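Side-chain contact in hypothetical protein PA2201 (Pseudomonas aeruginosa, PDB 2FEF), which is of unknown function but carries a C-terminal region related to PoNi immunity proteins, so it may protect against a PoNe-type toxin: residues Asn21-Asp26 against Ala40-Leu45. Sequence-based numbering, arbitrary orientation.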
loop_
_atom_site.group_PDB
_atom_site.type_symbol
_atom_site.label_atom_id
_atom_site.label_comp_id
_atom_site.label_asym_id
_atom_site.label_seq_id
_atom_site.Cartn_x
_atom_site.Cartn_y
_atom_site.Cartn_z
ATOM N N ASN B 21 -9.700 -15.130 5.518
ATOM C CA ASN B 21 -9.793 -16.602 5.648
ATOM C C ASN B 21 -10.312 -17.388 4.424
ATOM O O ASN B 21 -10.257 -18.623 4.411
ATOM C CB ASN B 21 -10.669 -16.993 6.853
ATOM C CG ASN B 21 -9.873 -17.238 8.147
ATOM O OD1 ASN B 21 -8.651 -17.417 8.145
ATOM N ND2 ASN B 21 -10.594 -17.258 9.267
ATOM N N LEU B 22 -10.846 -16.691 3.422
ATOM C CA LEU B 22 -11.454 -17.351 2.245
ATOM C C LEU B 22 -10.404 -17.908 1.290
ATOM O O LEU B 22 -10.717 -18.774 0.468
ATOM C CB LEU B 22 -12.397 -16.381 1.494
ATOM C CG LEU B 22 -13.666 -15.876 2.205
ATOM C CD1 LEU B 22 -14.429 -14.861 1.341
ATOM C CD2 LEU B 22 -14.582 -16.996 2.636
ATOM N N ALA B 23 -9.161 -17.425 1.397
ATOM C CA ALA B 23 -8.037 -17.997 0.631
ATOM C C ALA B 23 -7.791 -19.484 0.976
ATOM O O ALA B 23 -7.138 -20.230 0.213
ATOM C CB ALA B 23 -6.770 -17.183 0.857
ATOM N N ARG B 24 -8.338 -19.908 2.112
ATOM C CA ARG B 24 -8.175 -21.277 2.607
ATOM C C ARG B 24 -9.159 -22.279 1.983
ATOM O O ARG B 24 -9.165 -23.457 2.337
ATOM C CB ARG B 24 -8.186 -21.297 4.150
ATOM C CG ARG B 24 -7.103 -20.369 4.741
ATOM C CD ARG B 24 -6.931 -20.440 6.277
ATOM N NE ARG B 24 -6.034 -19.364 6.709
ATOM C CZ ARG B 24 -5.298 -19.357 7.819
ATOM N NH1 ARG B 24 -5.317 -20.381 8.664
ATOM N NH2 ARG B 24 -4.519 -18.311 8.079
ATOM N N THR B 25 -9.940 -21.818 1.011
ATOM C CA THR B 25 -10.971 -22.620 0.357
ATOM C C THR B 25 -10.486 -23.940 -0.266
ATOM O O THR B 25 -9.332 -24.063 -0.684
ATOM C CB THR B 25 -11.742 -21.787 -0.721
ATOM O OG1 THR B 25 -12.839 -22.564 -1.222
ATOM C CG2 THR B 25 -10.827 -21.365 -1.867
ATOM N N ASP B 26 -11.389 -24.917 -0.311
ATOM C CA ASP B 26 -11.137 -26.206 -0.965
ATOM C C ASP B 26 -11.800 -26.275 -2.349
ATOM O O ASP B 26 -11.664 -27.269 -3.051
ATOM C CB ASP B 26 -11.585 -27.390 -0.079
ATOM C CG ASP B 26 -13.094 -27.421 0.151
ATOM N N ALA B 40 -1.382 -14.137 -3.920
ATOM C CA ALA B 40 -0.651 -12.875 -3.668
ATOM C C ALA B 40 -1.537 -11.691 -4.014
ATOM O O ALA B 40 -1.501 -10.676 -3.324
ATOM C CB ALA B 40 0.663 -12.823 -4.446
ATOM N N ASP B 41 -2.327 -11.813 -5.084
ATOM C CA ASP B 41 -3.267 -10.758 -5.462
ATOM C C ASP B 41 -4.314 -10.556 -4.349
ATOM O O ASP B 41 -4.643 -9.432 -3.999
ATOM C CB ASP B 41 -4.027 -11.122 -6.744
ATOM C CG ASP B 41 -3.165 -11.071 -7.994
ATOM O OD1 ASP B 41 -2.059 -10.499 -7.957
ATOM O OD2 ASP B 41 -3.635 -11.610 -9.024
ATOM N N TRP B 42 -4.836 -11.663 -3.841
ATOM C CA TRP B 42 -5.801 -11.667 -2.752
ATOM C C TRP B 42 -5.242 -10.934 -1.541
ATOM O O TRP B 42 -5.905 -10.030 -1.030
ATOM C CB TRP B 42 -6.125 -13.116 -2.349
ATOM C CG TRP B 42 -7.282 -13.205 -1.339
ATOM C CD1 TRP B 42 -7.186 -13.456 -0.003
ATOM C CD2 TRP B 42 -8.675 -13.037 -1.623
ATOM N NE1 TRP B 42 -8.437 -13.454 0.567
ATOM C CE2 TRP B 42 -9.372 -13.213 -0.404
ATOM C CE3 TRP B 42 -9.399 -12.760 -2.793
ATOM C CZ2 TRP B 42 -10.771 -13.111 -0.309
ATOM C CZ3 TRP B 42 -10.789 -12.657 -2.709
ATOM C CH2 TRP B 42 -11.467 -12.844 -1.464
ATOM N N ARG B 43 -4.042 -11.326 -1.085
ATOM C CA ARG B 43 -3.386 -10.691 0.058
ATOM C C ARG B 43 -3.223 -9.189 -0.146
ATOM O O ARG B 43 -3.448 -8.408 0.771
ATOM C CB ARG B 43 -1.987 -11.275 0.323
ATOM C CG ARG B 43 -1.952 -12.692 0.911
ATOM C CD ARG B 43 -0.504 -13.033 1.428
ATOM N NE ARG B 43 -0.108 -12.067 2.446
ATOM C CZ ARG B 43 -0.164 -12.265 3.764
ATOM N NH1 ARG B 43 -0.509 -13.445 4.282
ATOM N NH2 ARG B 43 0.161 -11.280 4.572
ATOM N N GLU B 44 -2.800 -8.792 -1.341
ATOM C CA GLU B 44 -2.661 -7.352 -1.661
ATOM C C GLU B 44 -3.954 -6.566 -1.517
ATOM O O GLU B 44 -3.959 -5.446 -0.984
ATOM C CB GLU B 44 -2.114 -7.146 -3.082
ATOM C CG GLU B 44 -0.651 -7.514 -3.245
ATOM C CD GLU B 44 -0.239 -7.577 -4.734
ATOM O OE1 GLU B 44 -1.110 -7.413 -5.639
ATOM O OE2 GLU B 44 0.930 -7.845 -4.990
ATOM N N LEU B 45 -5.050 -7.119 -2.016
ATOM C CA LEU B 45 -6.355 -6.417 -1.960
ATOM C C LEU B 45 -6.860 -6.359 -0.534
ATOM O O LEU B 45 -7.384 -5.339 -0.079
ATOM C CB LEU B 45 -7.392 -7.126 -2.857
ATOM C CG LEU B 45 -7.147 -6.886 -4.360
ATOM C CD1 LEU B 45 -7.834 -8.015 -5.148
ATOM C CD2 LEU B 45 -7.682 -5.505 -4.752
#
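Trp42 reaches from helix 35-54 to the short 3-10 turn 22-24, where the beta carbons of Leu22 and Ala23 touch its indole obliquely. Packing is tightest at the pyrrole part, with Ala23 CB 3.8 Å from Trp42 CD1; Leu22 CB lies 4.1 Å from Trp42 CZ2 on the benzene part. With CG anti to the backbone N (chi1 -172°), the indole extends toward the turn. No hydrogen bond joins 21-26 to 40-45; Trp42 NE1 instead makes a weak one to Trp19 O, near the end of helix 12-20. The contact thus packs the connection between two successive helices back onto the second of them, within the helical PA2201 N-terminal domain-like part of the chain. Ile103 of helix 97-127 backs both Leu22 and Trp42, and Leu86 of helix 66-93 also touches the tryptophan. Trp38, on Trp42's own helix, stacks on its ring. Toward solvent the packing gives out: Asn21 and Arg24 are exposed, and Asn21 OD1 sits 3.5 Å above the Arg24 guanidinium plane, toward its rim. Arg43, which does not touch 21-26, is engaged at the subunit interface, where its NH2 forms salt bridges with Asp41 and Glu44 of a second subunit.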